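Local coordinates for angiopoietin-related protein 3 (Homo sapiens, PDB 6EUA), which raises plasma triglycerides by inhibiting lipoprotein lipase and, through the fibrinogen-like domain seen here, mediates endothelial cell adhesion, at residues 174-186 with 198-212. Residues are numbered along the deposited sequence; the frame is centred on the assembly and turned at random.
Sequences ECGENNLNGKYNK and GLSWKSQNGRLYSIK
Glu177 and Lys202 are joined twice at one end of the contact. Lys202 N donates to Glu177 O at 2.8 Å, and Lys202 NZ meets Glu177 OE2 at 2.6 Å on the carboxylate's anti lone pair, a salt bridge that the lysine reaches with its chain bent at chi2 (-99°) and again at the next two torsions. Leu208 CD1 lies against the same carboxylate. In the middle, where loop 174-186 bows away from strand 199-202, two waters replace direct pairing: one accepts from Ser200 N and can donate to Asn179 O, the other accepts from Asn179 N at 2.8 Å and can donate to Ser200 O. Nearby, Leu180 CD2 packs obliquely on the Trp201 ring, whose NE1 is held by Pro137 O. At the far end Gly198 N donates to Asn185 O (3.2 Å), with a weak bond from Asn185 N back to Gly198 O. Gly198 CA sits 3.8 Å from the Tyr184 ring centroid, a CH-pi contact over the face, while Lys212 O, at the ring's edge, accepts from Tyr184 OH at 2.6 Å on a lone pair. A phenylalanine in place of Tyr184 would probably leave Lys212 O without this donor. Backbone bonds, one salt bridge and one tyrosine hydroxyl thus fasten the loop's two ends to segment 198-212 of the fibrinogen-like domain, with two waters linking Asn179 and Ser200.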
loop_
_atom_site.group_PDB
_atom_site.type_symbol
_atom_site.label_atom_id
_atom_site.label_comp_id
_atom_site.label_asym_id
_atom_site.label_seq_id
_atom_site.Cartn_x
_atom_site.Cartn_y
_atom_site.Cartn_z
ATOM N N GLU A 174 -5.766 -1.708 38.250
ATOM C CA GLU A 174 -5.095 -3.002 38.158
ATOM C C GLU A 174 -3.900 -2.975 37.212
ATOM O O GLU A 174 -3.008 -3.820 37.342
ATOM C CB GLU A 174 -6.079 -4.082 37.714
ATOM C CG GLU A 174 -7.252 -4.274 38.659
ATOM C CD GLU A 174 -8.240 -5.323 38.167
ATOM O OE1 GLU A 174 -7.964 -5.981 37.138
ATOM O OE2 GLU A 174 -9.301 -5.479 38.808
ATOM N N CYS A 175 -3.867 -2.040 36.259
ATOM C CA CYS A 175 -2.670 -1.764 35.462
ATOM C C CYS A 175 -2.360 -2.992 34.617
ATOM O O CYS A 175 -3.234 -3.422 33.842
ATOM C CB CYS A 175 -1.545 -1.304 36.402
ATOM S SG CYS A 175 -1.723 0.399 37.037
ATOM N N GLY A 176 -1.172 -3.571 34.710
ATOM C CA GLY A 176 -0.807 -4.756 33.968
ATOM C C GLY A 176 0.123 -4.442 32.807
ATOM O O GLY A 176 0.220 -3.309 32.324
ATOM N N GLU A 177 0.806 -5.489 32.342
ATOM C CA GLU A 177 1.635 -5.430 31.138
ATOM C C GLU A 177 0.753 -5.821 29.958
ATOM O O GLU A 177 0.661 -6.995 29.581
ATOM C CB GLU A 177 2.852 -6.339 31.269
ATOM C CG GLU A 177 4.103 -5.650 31.791
ATOM C CD GLU A 177 5.123 -6.628 32.349
ATOM O OE1 GLU A 177 6.302 -6.548 31.942
ATOM O OE2 GLU A 177 4.753 -7.470 33.199
ATOM N N ASN A 178 0.101 -4.810 29.364
ATOM C CA ASN A 178 -0.865 -5.016 28.290
ATOM C C ASN A 178 -0.851 -3.877 27.265
ATOM O O ASN A 178 -1.822 -3.730 26.508
ATOM C CB ASN A 178 -2.275 -5.146 28.878
ATOM C CG ASN A 178 -2.837 -3.794 29.356
ATOM O OD1 ASN A 178 -2.091 -2.875 29.680
ATOM N ND2 ASN A 178 -4.154 -3.679 29.393
ATOM N N ASN A 179 0.189 -3.048 27.240
ATOM C CA ASN A 179 0.182 -1.805 26.472
ATOM C C ASN A 179 0.708 -2.062 25.072
ATOM O O ASN A 179 1.895 -1.903 24.793
ATOM C CB ASN A 179 0.989 -0.731 27.187
ATOM C CG ASN A 179 0.900 0.633 26.501
ATOM O OD1 ASN A 179 0.335 0.772 25.407
ATOM N ND2 ASN A 179 1.467 1.656 27.155
ATOM N N LEU A 180 -0.206 -2.402 24.163
ATOM C CA LEU A 180 0.164 -2.602 22.768
ATOM C C LEU A 180 0.609 -1.316 22.086
ATOM O O LEU A 180 1.216 -1.384 21.008
ATOM C CB LEU A 180 -1.001 -3.218 22.003
ATOM C CG LEU A 180 -1.533 -4.534 22.574
ATOM C CD1 LEU A 180 -2.481 -5.166 21.584
ATOM C CD2 LEU A 180 -0.392 -5.500 22.940
ATOM N N ASN A 181 0.314 -0.152 22.676
ATOM C CA ASN A 181 0.822 1.125 22.186
ATOM C C ASN A 181 2.049 1.580 22.979
ATOM O O ASN A 181 2.401 2.771 22.956
ATOM C CB ASN A 181 -0.286 2.187 22.225
ATOM C CG ASN A 181 -1.375 1.948 21.168
ATOM O OD1 ASN A 181 -1.211 1.141 20.254
ATOM N ND2 ASN A 181 -2.497 2.645 21.312
ATOM N N GLY A 182 2.703 0.647 23.671
ATOM C CA GLY A 182 3.825 0.952 24.530
ATOM C C GLY A 182 5.122 1.134 23.762
ATOM O O GLY A 182 5.164 1.147 22.531
ATOM N N LYS A 183 6.204 1.296 24.522
ATOM C CA LYS A 183 7.510 1.537 23.921
ATOM C C LYS A 183 8.001 0.271 23.230
ATOM O O LYS A 183 8.060 -0.798 23.848
ATOM C CB LYS A 183 8.508 1.994 24.978
ATOM C CG LYS A 183 9.948 2.056 24.476
ATOM C CD LYS A 183 10.381 3.477 24.150
ATOM C CE LYS A 183 11.809 3.509 23.605
ATOM N NZ LYS A 183 11.896 3.059 22.178
ATOM N N TYR A 184 8.319 0.382 21.941
ATOM C CA TYR A 184 8.855 -0.741 21.174
ATOM C C TYR A 184 10.360 -0.785 21.402
ATOM O O TYR A 184 11.107 0.043 20.875
ATOM C CB TYR A 184 8.517 -0.592 19.698
ATOM C CG TYR A 184 8.589 -1.869 18.894
ATOM C CD1 TYR A 184 9.815 -2.407 18.510
ATOM C CD2 TYR A 184 7.428 -2.526 18.495
ATOM C CE1 TYR A 184 9.882 -3.569 17.749
ATOM C CE2 TYR A 184 7.485 -3.686 17.743
ATOM C CZ TYR A 184 8.712 -4.205 17.369
ATOM O OH TYR A 184 8.764 -5.363 16.619
ATOM N N ASN A 185 10.815 -1.748 22.192
ATOM C CA ASN A 185 12.206 -1.757 22.626
ATOM C C ASN A 185 13.122 -2.235 21.507
ATOM O O ASN A 185 12.850 -3.248 20.853
ATOM C CB ASN A 185 12.363 -2.628 23.869
ATOM C CG ASN A 185 11.636 -2.057 25.060
ATOM O OD1 ASN A 185 10.793 -2.718 25.665
ATOM N ND2 ASN A 185 11.953 -0.814 25.401
ATOM N N LYS A 186 14.200 -1.490 21.282
ATOM C CA LYS A 186 15.170 -1.818 20.244
ATOM C C LYS A 186 16.511 -2.212 20.853
ATOM O O LYS A 186 17.504 -2.337 20.142
ATOM C CB LYS A 186 15.358 -0.636 19.287
ATOM C CG LYS A 186 14.117 -0.227 18.479
ATOM C CD LYS A 186 13.143 -1.378 18.221
ATOM C CE LYS A 186 13.666 -2.417 17.221
ATOM N NZ LYS A 186 13.829 -1.876 15.847
ATOM N N GLY A 198 10.655 -5.595 21.297
ATOM C CA GLY A 198 9.248 -5.523 20.951
ATOM C C GLY A 198 8.395 -5.151 22.154
ATOM O O GLY A 198 8.822 -4.420 23.049
ATOM N N LEU A 199 7.181 -5.688 22.184
ATOM C CA LEU A 199 6.185 -5.324 23.178
ATOM C C LEU A 199 5.889 -6.508 24.090
ATOM O O LEU A 199 6.346 -7.629 23.861
ATOM C CB LEU A 199 4.910 -4.826 22.492
ATOM C CG LEU A 199 5.171 -3.610 21.595
ATOM C CD1 LEU A 199 4.153 -3.555 20.489
ATOM C CD2 LEU A 199 5.174 -2.299 22.430
ATOM N N SER A 200 5.105 -6.245 25.132
ATOM C CA SER A 200 4.843 -7.248 26.157
ATOM C C SER A 200 3.347 -7.458 26.346
ATOM O O SER A 200 2.566 -6.505 26.320
ATOM C CB SER A 200 5.475 -6.853 27.491
ATOM O OG SER A 200 6.838 -6.513 27.332
ATOM N N TRP A 201 2.961 -8.715 26.564
ATOM C CA TRP A 201 1.564 -9.091 26.806
ATOM C C TRP A 201 1.555 -10.130 27.931
ATOM O O TRP A 201 1.753 -11.327 27.694
ATOM C CB TRP A 201 0.912 -9.620 25.538
ATOM C CG TRP A 201 -0.507 -10.041 25.706
ATOM C CD1 TRP A 201 -0.962 -11.295 26.015
ATOM C CD2 TRP A 201 -1.670 -9.222 25.533
ATOM N NE1 TRP A 201 -2.335 -11.302 26.055
ATOM C CE2 TRP A 201 -2.796 -10.045 25.752
ATOM C CE3 TRP A 201 -1.867 -7.865 25.223
ATOM C CZ2 TRP A 201 -4.101 -9.557 25.692
ATOM C CZ3 TRP A 201 -3.166 -7.384 25.146
ATOM C CH2 TRP A 201 -4.266 -8.230 25.386
ATOM N N LYS A 202 1.326 -9.659 29.156
ATOM C CA LYS A 202 1.390 -10.495 30.348
ATOM C C LYS A 202 -0.030 -10.847 30.764
ATOM O O LYS A 202 -0.781 -9.986 31.233
ATOM C CB LYS A 202 2.136 -9.789 31.475
ATOM C CG LYS A 202 2.527 -10.702 32.630
ATOM C CD LYS A 202 1.543 -10.589 33.786
ATOM C CE LYS A 202 1.440 -9.156 34.288
ATOM N NZ LYS A 202 2.783 -8.547 34.491
ATOM N N SER A 203 -0.390 -12.112 30.605
ATOM C CA SER A 203 -1.737 -12.529 30.930
ATOM C C SER A 203 -1.927 -12.634 32.440
ATOM O O SER A 203 -0.996 -12.471 33.234
ATOM C CB SER A 203 -2.054 -13.860 30.264
ATOM O OG SER A 203 -1.017 -14.788 30.509
ATOM N N GLN A 204 -3.169 -12.924 32.823
ATOM C CA GLN A 204 -3.553 -12.943 34.230
ATOM C C GLN A 204 -2.776 -13.997 35.015
ATOM O O GLN A 204 -2.410 -13.771 36.175
ATOM C CB GLN A 204 -5.060 -13.182 34.325
ATOM C CG GLN A 204 -5.607 -13.986 33.137
ATOM C CD GLN A 204 -7.120 -13.951 33.028
ATOM O OE1 GLN A 204 -7.770 -13.028 33.520
ATOM N NE2 GLN A 204 -7.689 -14.960 32.376
ATOM N N ASN A 205 -2.505 -15.150 34.394
ATOM C CA ASN A 205 -1.820 -16.237 35.090
ATOM C C ASN A 205 -0.388 -15.862 35.455
ATOM O O ASN A 205 0.074 -16.172 36.557
ATOM C CB ASN A 205 -1.845 -17.516 34.240
ATOM C CG ASN A 205 -1.617 -17.252 32.748
ATOM O OD1 ASN A 205 -1.384 -16.117 32.329
ATOM N ND2 ASN A 205 -1.708 -18.303 31.941
ATOM N N GLY A 206 0.327 -15.189 34.555
ATOM C CA GLY A 206 1.718 -14.837 34.791
ATOM C C GLY A 206 2.596 -14.942 33.555
ATOM O O GLY A 206 3.688 -14.362 33.499
ATOM N N ARG A 207 2.120 -15.673 32.549
ATOM C CA ARG A 207 2.903 -15.910 31.344
ATOM C C ARG A 207 2.988 -14.635 30.504
ATOM O O ARG A 207 1.962 -14.084 30.093
ATOM C CB ARG A 207 2.278 -17.051 30.546
ATOM C CG ARG A 207 2.650 -17.059 29.071
ATOM C CD ARG A 207 4.074 -17.538 28.839
ATOM N NE ARG A 207 4.373 -17.687 27.416
ATOM C CZ ARG A 207 3.847 -18.616 26.620
ATOM N NH1 ARG A 207 2.990 -19.512 27.099
ATOM N NH2 ARG A 207 4.190 -18.651 25.339
ATOM N N LEU A 208 4.205 -14.163 30.255
ATOM C CA LEU A 208 4.428 -12.939 29.496
ATOM C C LEU A 208 4.866 -13.282 28.077
ATOM O O LEU A 208 5.859 -13.989 27.883
ATOM C CB LEU A 208 5.481 -12.063 30.174
ATOM C CG LEU A 208 5.522 -10.598 29.739
ATOM C CD1 LEU A 208 5.923 -9.728 30.907
ATOM C CD2 LEU A 208 6.478 -10.396 28.555
ATOM N N TYR A 209 4.135 -12.763 27.095
ATOM C CA TYR A 209 4.420 -12.992 25.683
ATOM C C TYR A 209 5.222 -11.825 25.120
ATOM O O TYR A 209 4.828 -10.664 25.279
ATOM C CB TYR A 209 3.125 -13.170 24.885
ATOM C CG TYR A 209 2.347 -14.403 25.267
ATOM C CD1 TYR A 209 2.478 -15.571 24.538
ATOM C CD2 TYR A 209 1.470 -14.399 26.346
ATOM C CE1 TYR A 209 1.772 -16.701 24.868
ATOM C CE2 TYR A 209 0.753 -15.535 26.687
ATOM C CZ TYR A 209 0.913 -16.687 25.940
ATOM O OH TYR A 209 0.220 -17.836 26.248
ATOM N N SER A 210 6.348 -12.139 24.477
ATOM C CA SER A 210 7.131 -11.159 23.729
ATOM C C SER A 210 6.468 -10.923 22.373
ATOM O O SER A 210 6.281 -11.868 21.602
ATOM C CB SER A 210 8.566 -11.658 23.554
ATOM O OG SER A 210 9.397 -10.687 22.939
ATOM N N ILE A 211 6.097 -9.679 22.082
ATOM C CA ILE A 211 5.307 -9.349 20.892
ATOM C C ILE A 211 6.162 -8.564 19.901
ATOM O O ILE A 211 6.778 -7.554 20.259
ATOM C CB ILE A 211 4.038 -8.563 21.261
ATOM C CG1 ILE A 211 3.303 -9.251 22.410
ATOM C CG2 ILE A 211 3.128 -8.410 20.043
ATOM C CD1 ILE A 211 2.815 -10.645 22.088
ATOM N N LYS A 212 6.180 -9.017 18.648
ATOM C CA LYS A 212 6.900 -8.350 17.572
ATOM C C LYS A 212 6.002 -7.442 16.736
ATOM O O LYS A 212 6.463 -6.407 16.236
ATOM C CB LYS A 212 7.567 -9.393 16.654
ATOM C CG LYS A 212 8.052 -8.833 15.317
ATOM C CD LYS A 212 8.880 -9.828 14.538
ATOM C CE LYS A 212 8.023 -10.951 13.971
ATOM N NZ LYS A 212 8.775 -12.237 13.912
HETATM O O HOH W 1 4.139 -3.478 25.691
HETATM O O HOH W 2 2.821 -3.692 27.858
#